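Local coordinates for leucine-rich repeat protein (PDB 4ECN) that is of unknown function but, as an extracellular leucine-rich repeat protein of a gut bacterium, probably binds other proteins, at residues D159-N164 with T170-G175; Y221-Q226 with S232-Q237; D402-A407 with T732-F737; T770-S775 with K779-R784. One frame throughout, in Å; residues are numbered along the deposited sequence.

The four contacts follow one another along the chain in the order of their numbers; contact 3 spans the longest stretch, from helix 402-409 to strand 732-734. Contacts 1 and 2 are neighbouring beta hairpins of one sheet in the second DUF4458 unit, their centres 14 Å apart, joined where strand 157-164 pairs with strand 214-227. Contacts 3 and 4, centred 11 Å apart, meet on the parallel sheet of the leucine-rich repeats. The two pairs lie across the chain's centre from each other, with contacts 1 and 3 about 72 Å apart between centres, so one pair builds the DUF4458 unit and the other the repeat region, far apart in an elongated chain.

Contact 1: residues D159-N164 with T170-G175; sequences DVTVMN and TTELKG
Asp159 OD1 takes the backbone N-H of Gly175 at 2.7 Å, almost straight (172° at the hydrogen) and met nearly along the C-O bond. With CG anti to its own carbonyl carbon (chi1 -69°), the carboxylate reaches the place where the partner chain turns a corner, and Gly175 suits that corner because its positive phi comes easily to glycine. The other oxygen, OD2, is hydrogen-bonded to the hydroxyl of Tyr224 on strand 214-227, so bonds at both ends restrain the acid's rotation. On the same face Thr161 OG1 donates to Glu172 OE1 at 2.5 Å, from the syn side but 34° out of the carboxylate plane. Glu172 can accept it because its chain, bent at chi2, folds the carboxylate over strand 159-164. These residues belong to a beta hairpin, antiparallel strands 157-164 and 170-179, in a DUF4458 unit, a family of the transthyretin clan. Val160 pairs with Leu173, and Val162 with Thr171, through two backbone bonds each, Leu173 N to Val160 O at 2.8 Å among them. The beta-branched valines favour extended backbone and turn their methyls to the opposite face, where Val160 CG2 lies 3.7 Å from Leu173 CD1, and Val162 CG1 is 4.2 Å from that same methyl. Phe135 of strand 130-139 packs against all three side chains. Nearer the hairpin turn, CG of Met163, present as selenomethionine, rests 3.7 Å from Thr170 CG2.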
# COMPACT_ATOMS: atom_id res chain seq x y z
N ASP A 159 30.13 0.68 27.09
CA ASP A 159 29.93 1.20 25.74
C ASP A 159 29.69 2.66 25.86
O ASP A 159 28.73 3.02 26.54
CB ASP A 159 28.75 0.51 25.00
CG ASP A 159 28.93 -0.94 24.60
OD1 ASP A 159 30.05 -1.33 24.27
OD2 ASP A 159 27.92 -1.65 24.51
N VAL A 160 30.53 3.53 25.29
CA VAL A 160 30.17 4.93 25.45
C VAL A 160 30.00 5.56 24.06
O VAL A 160 30.70 5.22 23.10
CB VAL A 160 31.08 5.80 26.37
CG1 VAL A 160 31.40 5.08 27.68
CG2 VAL A 160 32.36 6.27 25.68
N THR A 161 29.00 6.44 23.98
CA THR A 161 28.68 7.29 22.84
C THR A 161 29.14 8.68 23.17
O THR A 161 28.70 9.25 24.18
CB THR A 161 27.18 7.28 22.49
OG1 THR A 161 26.63 5.97 22.60
CG2 THR A 161 26.88 7.91 21.13
N VAL A 162 30.03 9.22 22.34
CA VAL A 162 30.50 10.60 22.49
C VAL A 162 29.92 11.40 21.37
O VAL A 162 29.80 10.87 20.27
CB VAL A 162 32.04 10.74 22.55
CG1 VAL A 162 32.60 10.10 23.82
CG2 VAL A 162 32.71 10.19 21.29
N MSE A 163 29.55 12.65 21.63
CA MSE A 163 29.03 13.52 20.56
C MSE A 163 29.89 14.74 20.47
O MSE A 163 30.17 15.36 21.48
CB MSE A 163 27.56 13.89 20.81
CG MSE A 163 26.87 14.52 19.61
SE MSE A 163 25.14 15.31 20.05
CE MSE A 163 25.77 16.92 21.06
N ASN A 164 30.32 15.08 19.25
CA ASN A 164 31.12 16.27 19.00
C ASN A 164 30.19 17.48 19.23
O ASN A 164 29.16 17.62 18.57
CB ASN A 164 31.76 16.23 17.58
CG ASN A 164 32.66 17.42 17.25
OD1 ASN A 164 32.28 18.60 17.37
ND2 ASN A 164 33.85 17.13 16.75
N THR A 170 28.20 11.77 16.26
CA THR A 170 28.33 10.79 17.33
C THR A 170 29.33 9.72 16.91
O THR A 170 29.55 9.52 15.72
CB THR A 170 26.97 10.18 17.72
OG1 THR A 170 26.36 9.61 16.57
CG2 THR A 170 26.03 11.17 18.36
N THR A 171 29.97 9.07 17.89
CA THR A 171 30.94 7.98 17.69
C THR A 171 30.70 6.97 18.78
O THR A 171 30.57 7.35 19.94
CB THR A 171 32.39 8.52 17.66
OG1 THR A 171 32.56 9.35 16.50
CG2 THR A 171 33.43 7.39 17.63
N GLU A 172 30.58 5.70 18.41
CA GLU A 172 30.34 4.66 19.41
C GLU A 172 31.66 3.91 19.71
O GLU A 172 32.38 3.50 18.79
CB GLU A 172 29.22 3.70 18.94
CG GLU A 172 28.76 2.72 20.01
CD GLU A 172 27.92 3.26 21.15
OE1 GLU A 172 27.08 4.15 20.90
OE2 GLU A 172 28.05 2.73 22.29
N LEU A 173 31.99 3.78 21.01
CA LEU A 173 33.20 3.13 21.54
C LEU A 173 32.74 1.90 22.30
O LEU A 173 32.27 1.99 23.44
CB LEU A 173 34.00 4.14 22.41
CG LEU A 173 34.30 5.47 21.72
CD1 LEU A 173 34.63 6.56 22.71
CD2 LEU A 173 35.34 5.34 20.64
N LYS A 174 32.80 0.74 21.63
CA LYS A 174 32.20 -0.48 22.14
C LYS A 174 33.17 -1.40 22.89
O LYS A 174 34.36 -1.46 22.57
CB LYS A 174 31.55 -1.26 20.99
CG LYS A 174 30.24 -0.61 20.50
CD LYS A 174 29.52 -1.41 19.41
CE LYS A 174 28.23 -0.78 18.90
NZ LYS A 174 27.15 -0.75 19.94
N GLY A 175 32.61 -2.08 23.89
CA GLY A 175 33.23 -3.06 24.76
C GLY A 175 34.55 -2.69 25.39
O GLY A 175 35.46 -3.53 25.41

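Contact 2: residues Y221-Q226 with S232-Q237; sequences YTTYSQ and SELETQ
Tyr221 OH donates to Glu235 OE2 at 2.6 Å from above the carboxylate plane (67° out of it), while OE2 itself lies in the plane of the ring at its edge; ring and carboxylate stand 77° apart. Tyr221 CG sits between its backbone N and carbonyl carbon (chi1 69°), and Glu235 CG likewise before its chain extends, which brings hydroxyl and carboxylate together. OE2 also meets Tyr150 OH and the backbone N of Leu261, and OE1 meets the backbone N of Lys262 and, at 2.9 Å, Gln237 NE2. A carboxylate suits this place because it can only accept, and donors surround it. With an alanine here, Tyr150 OH and the N-H groups of Leu261 and Lys262 would probably lose their acceptor, leaving the Tyr221 hydroxyl with the Gln260 N-H but without its acid partner. On the opposite face Thr222 OG1 and Thr236 OG1 share a hydrogen bond of 3.2 Å, and Thr236 OG1 is also bonded to Lys272 of helix 266-280. The strands form a beta hairpin interrupted by a classic beta bulge: Thr223 faces both Leu234 and Glu235, receiving Leu234 N at its O (2.7 Å) and giving its own N-H to Glu235 O (3.2 Å). The bulge turns the Leu234 side chain toward the partner strand, where CD2 packs on Ser225 CB at 3.7 Å. Tyr224 and Glu233 run alongside each other, with Tyr224 CD1 3.9 Å from Glu233 CA. The Glu233 carboxylate continues to a salt bridge with Lys272, while Gln237 CB approaches Tyr221 CE2 obliquely at 3.7 Å.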
# COMPACT_ATOMS: atom_id res chain seq x y z
N TYR A 221 25.61 5.47 27.52
CA TYR A 221 26.46 4.33 27.87
C TYR A 221 25.62 3.08 28.17
O TYR A 221 24.43 3.17 28.53
CB TYR A 221 27.40 4.63 29.07
CG TYR A 221 26.67 4.79 30.39
CD1 TYR A 221 26.38 3.68 31.19
CD2 TYR A 221 26.20 6.03 30.80
CE1 TYR A 221 25.65 3.81 32.37
CE2 TYR A 221 25.47 6.17 31.98
CZ TYR A 221 25.21 5.06 32.77
OH TYR A 221 24.51 5.19 33.94
N THR A 222 26.28 1.92 28.05
CA THR A 222 25.78 0.61 28.42
C THR A 222 26.88 -0.05 29.24
O THR A 222 28.01 -0.18 28.74
CB THR A 222 25.33 -0.21 27.20
OG1 THR A 222 24.34 0.53 26.48
CG2 THR A 222 24.74 -1.53 27.59
N THR A 223 26.59 -0.40 30.50
CA THR A 223 27.56 -1.08 31.36
C THR A 223 27.28 -2.60 31.35
O THR A 223 26.12 -3.01 31.19
CB THR A 223 27.59 -0.51 32.80
OG1 THR A 223 26.26 -0.43 33.30
CG2 THR A 223 28.26 0.85 32.88
N TYR A 224 28.34 -3.42 31.52
CA TYR A 224 28.25 -4.88 31.52
C TYR A 224 28.96 -5.53 32.72
O TYR A 224 30.00 -5.06 33.16
CB TYR A 224 28.87 -5.46 30.24
CG TYR A 224 28.25 -4.96 28.97
CD1 TYR A 224 27.12 -5.58 28.43
CD2 TYR A 224 28.79 -3.88 28.28
CE1 TYR A 224 26.53 -5.10 27.26
CE2 TYR A 224 28.21 -3.40 27.11
CZ TYR A 224 27.08 -4.02 26.60
OH TYR A 224 26.51 -3.54 25.44
N SER A 225 28.40 -6.66 33.19
CA SER A 225 28.98 -7.50 34.24
C SER A 225 29.44 -8.82 33.62
O SER A 225 28.71 -9.38 32.81
CB SER A 225 27.98 -7.74 35.37
OG SER A 225 26.85 -8.48 34.94
N GLN A 226 30.66 -9.28 33.95
CA GLN A 226 31.23 -10.52 33.41
C GLN A 226 31.24 -11.58 34.50
O GLN A 226 31.68 -11.32 35.62
CB GLN A 226 32.65 -10.30 32.83
CG GLN A 226 33.21 -11.43 31.95
CD GLN A 226 32.87 -11.33 30.47
OE1 GLN A 226 33.05 -10.29 29.82
NE2 GLN A 226 32.51 -12.45 29.87
N SER A 232 26.81 -9.79 30.78
CA SER A 232 25.42 -9.36 30.91
C SER A 232 25.27 -7.83 31.05
O SER A 232 26.08 -7.19 31.71
CB SER A 232 24.78 -10.02 32.12
OG SER A 232 24.86 -11.43 32.03
N GLU A 233 24.19 -7.29 30.45
CA GLU A 233 23.81 -5.87 30.46
C GLU A 233 23.43 -5.42 31.87
O GLU A 233 22.65 -6.10 32.54
CB GLU A 233 22.63 -5.70 29.50
CG GLU A 233 22.55 -4.38 28.76
CD GLU A 233 22.02 -4.54 27.35
OE1 GLU A 233 21.07 -5.33 27.15
OE2 GLU A 233 22.55 -3.86 26.44
N LEU A 234 23.97 -4.29 32.33
CA LEU A 234 23.66 -3.77 33.67
C LEU A 234 22.62 -2.66 33.58
O LEU A 234 21.63 -2.70 34.31
CB LEU A 234 24.93 -3.28 34.37
CG LEU A 234 25.90 -4.37 34.82
CD1 LEU A 234 27.21 -3.79 35.27
CD2 LEU A 234 25.31 -5.18 35.94
N GLU A 235 22.81 -1.69 32.66
CA GLU A 235 21.92 -0.56 32.38
C GLU A 235 22.32 0.15 31.09
O GLU A 235 23.45 0.03 30.63
CB GLU A 235 21.88 0.46 33.54
CG GLU A 235 23.12 1.34 33.65
CD GLU A 235 23.05 2.46 34.67
OE1 GLU A 235 21.93 2.93 34.97
OE2 GLU A 235 24.13 2.89 35.13
N THR A 236 21.39 0.94 30.55
CA THR A 236 21.61 1.76 29.38
C THR A 236 21.02 3.11 29.72
O THR A 236 19.86 3.17 30.17
CB THR A 236 21.05 1.12 28.08
OG1 THR A 236 21.59 -0.19 27.91
CG2 THR A 236 21.41 1.91 26.86
N GLN A 237 21.81 4.17 29.60
CA GLN A 237 21.29 5.49 29.94
C GLN A 237 21.69 6.53 28.92
O GLN A 237 22.79 6.48 28.37
CB GLN A 237 21.81 5.95 31.31
CG GLN A 237 21.45 5.08 32.51
CD GLN A 237 19.99 5.01 32.88
OE1 GLN A 237 19.20 5.92 32.63
NE2 GLN A 237 19.63 3.95 33.58

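Contact 3: residues D402-A407 with T732-F737; sequences DLLQDA and TIDLRF
Leu404 CD1 carries the whole contact, resting 3.7 Å from Asp734 CB, 3.7 Å from the carbonyl oxygen Ile733 O and 4.1 Å from Thr732 CG2. A leucine side chain is long enough to bring this one methyl against a methyl, a methylene carbon and a backbone oxygen together. Behind it, Asp734 CG stands anti to the backbone N (chi1 -168°) and turns its carboxylate to Arg736. Arg736 NE donates to Asp734 OD1 at 3.1 Å; OD1 receives it on its syn lone pair and lies in the guanidinium plane, while the bond from Arg736 NH2 to Asp734 OD2 is weak. Replacing Asp734 with an alanine would keep the methylene carbon under Leu404, but would probably leave the Arg736 guanidinium without its charged mate and free to swing. Thr732 OG1 is engaged by Asn757 ND2 of the next strand. Strand 732-734 belongs to the parallel sheet of the leucine-rich repeats; segment 402-407 runs nearly antiparallel to it, 9.8 Å between axes. No hydrogen bond joins the two segments, so they meet by van der Waals contact alone, though Ser401 N, just before the helix, makes a weak bond to Asp734 OD2.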
# COMPACT_ATOMS: atom_id res chain seq x y z
N ASP A 402 -19.09 6.99 -25.20
CA ASP A 402 -18.37 8.25 -25.07
C ASP A 402 -19.34 9.40 -25.30
O ASP A 402 -19.34 10.29 -24.47
CB ASP A 402 -17.16 8.32 -26.01
CG ASP A 402 -16.01 7.41 -25.60
OD1 ASP A 402 -16.26 6.37 -24.93
OD2 ASP A 402 -14.85 7.71 -25.98
N LEU A 403 -20.26 9.31 -26.28
CA LEU A 403 -21.30 10.32 -26.51
C LEU A 403 -22.09 10.65 -25.22
O LEU A 403 -22.22 11.83 -24.87
CB LEU A 403 -22.29 9.85 -27.60
CG LEU A 403 -23.69 10.52 -27.66
CD1 LEU A 403 -23.62 11.99 -28.04
CD2 LEU A 403 -24.60 9.78 -28.60
N LEU A 404 -22.63 9.60 -24.54
CA LEU A 404 -23.49 9.77 -23.37
C LEU A 404 -22.71 10.27 -22.17
O LEU A 404 -23.25 11.02 -21.36
CB LEU A 404 -24.24 8.47 -23.02
CG LEU A 404 -25.18 7.89 -24.12
CD1 LEU A 404 -26.03 6.80 -23.59
CD2 LEU A 404 -26.10 8.95 -24.68
N GLN A 405 -21.42 9.95 -22.09
CA GLN A 405 -20.58 10.44 -21.00
C GLN A 405 -20.31 11.91 -21.18
O GLN A 405 -20.47 12.66 -20.24
CB GLN A 405 -19.28 9.66 -20.91
CG GLN A 405 -19.44 8.19 -20.51
CD GLN A 405 -18.11 7.58 -20.19
OE1 GLN A 405 -17.25 8.21 -19.56
NE2 GLN A 405 -17.94 6.34 -20.57
N ASP A 406 -19.98 12.33 -22.41
CA ASP A 406 -19.72 13.71 -22.79
C ASP A 406 -20.94 14.56 -22.45
O ASP A 406 -20.79 15.56 -21.74
CB ASP A 406 -19.38 13.80 -24.28
CG ASP A 406 -18.06 13.11 -24.64
OD1 ASP A 406 -17.25 12.85 -23.70
OD2 ASP A 406 -17.84 12.84 -25.85
N ALA A 407 -22.14 14.10 -22.85
CA ALA A 407 -23.43 14.73 -22.57
C ALA A 407 -23.63 15.00 -21.04
O ALA A 407 -24.06 16.09 -20.67
CB ALA A 407 -24.54 13.85 -23.10
N THR A 732 -31.30 8.90 -19.03
CA THR A 732 -30.24 8.35 -19.88
C THR A 732 -30.59 6.91 -20.31
O THR A 732 -30.98 6.09 -19.48
CB THR A 732 -28.90 8.38 -19.14
OG1 THR A 732 -28.71 9.64 -18.47
CG2 THR A 732 -27.74 7.99 -20.03
N ILE A 733 -30.46 6.62 -21.62
CA ILE A 733 -30.74 5.29 -22.17
C ILE A 733 -29.61 4.88 -23.14
O ILE A 733 -29.43 5.54 -24.18
CB ILE A 733 -32.14 5.20 -22.87
CG1 ILE A 733 -33.29 5.75 -22.00
CG2 ILE A 733 -32.42 3.77 -23.26
CD1 ILE A 733 -34.62 5.89 -22.74
N ASP A 734 -28.85 3.80 -22.83
CA ASP A 734 -27.79 3.29 -23.71
C ASP A 734 -28.25 1.97 -24.34
O ASP A 734 -28.36 0.94 -23.67
CB ASP A 734 -26.44 3.14 -22.98
CG ASP A 734 -25.24 2.90 -23.88
OD1 ASP A 734 -25.41 2.84 -25.11
OD2 ASP A 734 -24.12 2.72 -23.34
N LEU A 735 -28.59 2.01 -25.63
CA LEU A 735 -29.12 0.86 -26.34
C LEU A 735 -28.26 0.48 -27.51
O LEU A 735 -28.69 -0.31 -28.33
CB LEU A 735 -30.57 1.13 -26.80
CG LEU A 735 -31.65 0.97 -25.70
CD1 LEU A 735 -32.90 1.64 -26.11
CD2 LEU A 735 -31.95 -0.49 -25.42
N ARG A 736 -26.99 0.93 -27.52
CA ARG A 736 -26.02 0.56 -28.56
C ARG A 736 -25.78 -0.91 -28.65
O ARG A 736 -25.85 -1.60 -27.63
CB ARG A 736 -24.66 1.20 -28.32
CG ARG A 736 -24.53 2.67 -28.58
CD ARG A 736 -23.13 3.04 -28.22
NE ARG A 736 -22.85 2.62 -26.84
CZ ARG A 736 -21.68 2.13 -26.44
NH1 ARG A 736 -20.67 2.01 -27.30
NH2 ARG A 736 -21.51 1.77 -25.17
N PHE A 737 -25.42 -1.40 -29.85
CA PHE A 737 -25.09 -2.80 -30.11
C PHE A 737 -26.24 -3.73 -29.72
O PHE A 737 -26.12 -4.59 -28.87
CB PHE A 737 -23.79 -3.23 -29.39
CG PHE A 737 -22.60 -2.45 -29.89
CD1 PHE A 737 -21.97 -2.79 -31.08
CD2 PHE A 737 -22.11 -1.36 -29.18
CE1 PHE A 737 -20.88 -2.07 -31.55
CE2 PHE A 737 -21.01 -0.64 -29.64
CZ PHE A 737 -20.41 -0.99 -30.83

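Contact 4: residues T770-S775 with K779-R784; sequences TQPLNS and KAFGIR
Phe781 holds CG anti to its backbone N (chi1 -167°), which sends the ring out toward Pro772 and Leu773. Leu773, with CG beside its own backbone N (chi1 -49°) and an extended second torsion, brings CD2 over one face of that ring, 4.4 Å from Phe781 CG. Pro772 approaches obliquely: its CB lies 3.8 Å and its CG 3.9 Å from Phe781 CE1. The contact is wholly apolar, and no hydrogen bond joins the two segments. Proline fits the start of the 3-10 segment 772-774, where its missing N-H costs nothing, while the N-H groups that follow close the turn, Leu773 N on Thr770 O at 3.0 Å and Asn774 N on Gln771 O at 2.9 Å. That turn presents proline ring and leucine methyl together, and a flat phenylalanine can receive both. This is the build of a leucine-rich repeat solenoid, in which a strand of the parallel sheet sends alternate residues into the core to meet the turns behind it. Met758 of the adjacent strand 757-759 touches both Pro772 and Phe781, and Phe768 packs on Leu773 and on Ile783. On the other side of strand 780-782 the small Ala780 and Gly782 admit helix 402-409, whose Leu403 and Ala407 rest on Ala780, so the strand lies between the helix and the 3-10 turn.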
# COMPACT_ATOMS: atom_id res chain seq x y z
N THR A 770 -37.96 8.96 -34.49
CA THR A 770 -38.14 10.35 -34.07
C THR A 770 -38.89 10.47 -32.74
O THR A 770 -38.97 11.58 -32.21
CB THR A 770 -38.88 11.14 -35.15
OG1 THR A 770 -40.06 10.42 -35.53
CG2 THR A 770 -38.03 11.37 -36.38
N GLN A 771 -39.43 9.36 -32.19
CA GLN A 771 -40.15 9.42 -30.90
C GLN A 771 -39.26 10.08 -29.83
O GLN A 771 -39.73 11.09 -29.27
CB GLN A 771 -40.66 8.05 -30.41
CG GLN A 771 -41.56 7.31 -31.38
CD GLN A 771 -40.80 6.37 -32.29
OE1 GLN A 771 -39.59 6.52 -32.56
NE2 GLN A 771 -41.50 5.35 -32.76
N PRO A 772 -37.98 9.63 -29.59
CA PRO A 772 -37.13 10.30 -28.58
C PRO A 772 -36.89 11.80 -28.84
O PRO A 772 -36.60 12.52 -27.89
CB PRO A 772 -35.80 9.57 -28.69
CG PRO A 772 -36.11 8.26 -29.33
CD PRO A 772 -37.28 8.47 -30.19
N LEU A 773 -37.03 12.28 -30.08
CA LEU A 773 -36.84 13.70 -30.38
C LEU A 773 -37.99 14.58 -29.82
O LEU A 773 -37.87 15.82 -29.81
CB LEU A 773 -36.69 13.93 -31.89
CG LEU A 773 -35.69 13.05 -32.64
CD1 LEU A 773 -35.65 13.43 -34.09
CD2 LEU A 773 -34.32 13.10 -32.03
N ASN A 774 -39.07 13.94 -29.30
CA ASN A 774 -40.23 14.62 -28.71
C ASN A 774 -39.86 15.28 -27.37
O ASN A 774 -40.50 16.25 -26.96
CB ASN A 774 -41.42 13.67 -28.51
CG ASN A 774 -42.74 14.39 -28.33
OD1 ASN A 774 -43.51 14.12 -27.39
ND2 ASN A 774 -43.02 15.35 -29.21
N SER A 775 -38.82 14.75 -26.70
CA SER A 775 -38.32 15.27 -25.44
C SER A 775 -37.78 16.68 -25.61
O SER A 775 -36.91 16.93 -26.44
CB SER A 775 -37.24 14.36 -24.87
OG SER A 775 -36.71 14.96 -23.70
N LYS A 779 -30.70 16.49 -24.88
CA LYS A 779 -29.46 17.25 -25.09
C LYS A 779 -28.47 16.52 -26.05
O LYS A 779 -27.63 17.20 -26.67
CB LYS A 779 -28.74 17.56 -23.76
CG LYS A 779 -29.41 18.68 -22.95
CD LYS A 779 -29.89 18.18 -21.61
CE LYS A 779 -30.81 19.12 -20.88
NZ LYS A 779 -31.40 18.48 -19.66
N ALA A 780 -28.56 15.17 -26.18
CA ALA A 780 -27.68 14.36 -27.04
C ALA A 780 -28.37 13.13 -27.55
O ALA A 780 -28.99 12.38 -26.78
CB ALA A 780 -26.43 13.93 -26.28
N PHE A 781 -28.22 12.89 -28.86
CA PHE A 781 -28.79 11.71 -29.48
C PHE A 781 -27.79 11.10 -30.44
O PHE A 781 -27.19 11.82 -31.22
CB PHE A 781 -30.10 12.07 -30.19
CG PHE A 781 -30.88 10.83 -30.57
CD1 PHE A 781 -31.62 10.15 -29.62
CD2 PHE A 781 -30.83 10.34 -31.86
CE1 PHE A 781 -32.31 8.99 -29.96
CE2 PHE A 781 -31.51 9.17 -32.20
CZ PHE A 781 -32.25 8.50 -31.25
N GLY A 782 -27.64 9.79 -30.39
CA GLY A 782 -26.74 9.05 -31.26
C GLY A 782 -27.41 7.88 -31.97
O GLY A 782 -28.15 7.12 -31.35
N ILE A 783 -27.19 7.77 -33.28
CA ILE A 783 -27.72 6.73 -34.15
C ILE A 783 -26.63 6.45 -35.22
O ILE A 783 -26.91 6.38 -36.41
CB ILE A 783 -29.12 7.15 -34.72
CG1 ILE A 783 -29.80 5.98 -35.50
CG2 ILE A 783 -29.05 8.45 -35.54
CD1 ILE A 783 -31.21 6.14 -35.80
N ARG A 784 -25.39 6.30 -34.78
CA ARG A 784 -24.28 5.99 -35.68
C ARG A 784 -24.32 4.56 -36.20
O ARG A 784 -24.86 3.69 -35.52
CB ARG A 784 -22.94 6.20 -34.95
CG ARG A 784 -22.33 7.59 -35.07
CD ARG A 784 -20.89 7.63 -34.57
NE ARG A 784 -20.07 6.55 -35.12
CZ ARG A 784 -19.28 6.64 -36.19
NH1 ARG A 784 -19.15 7.80 -36.84
NH2 ARG A 784 -18.60 5.58 -36.62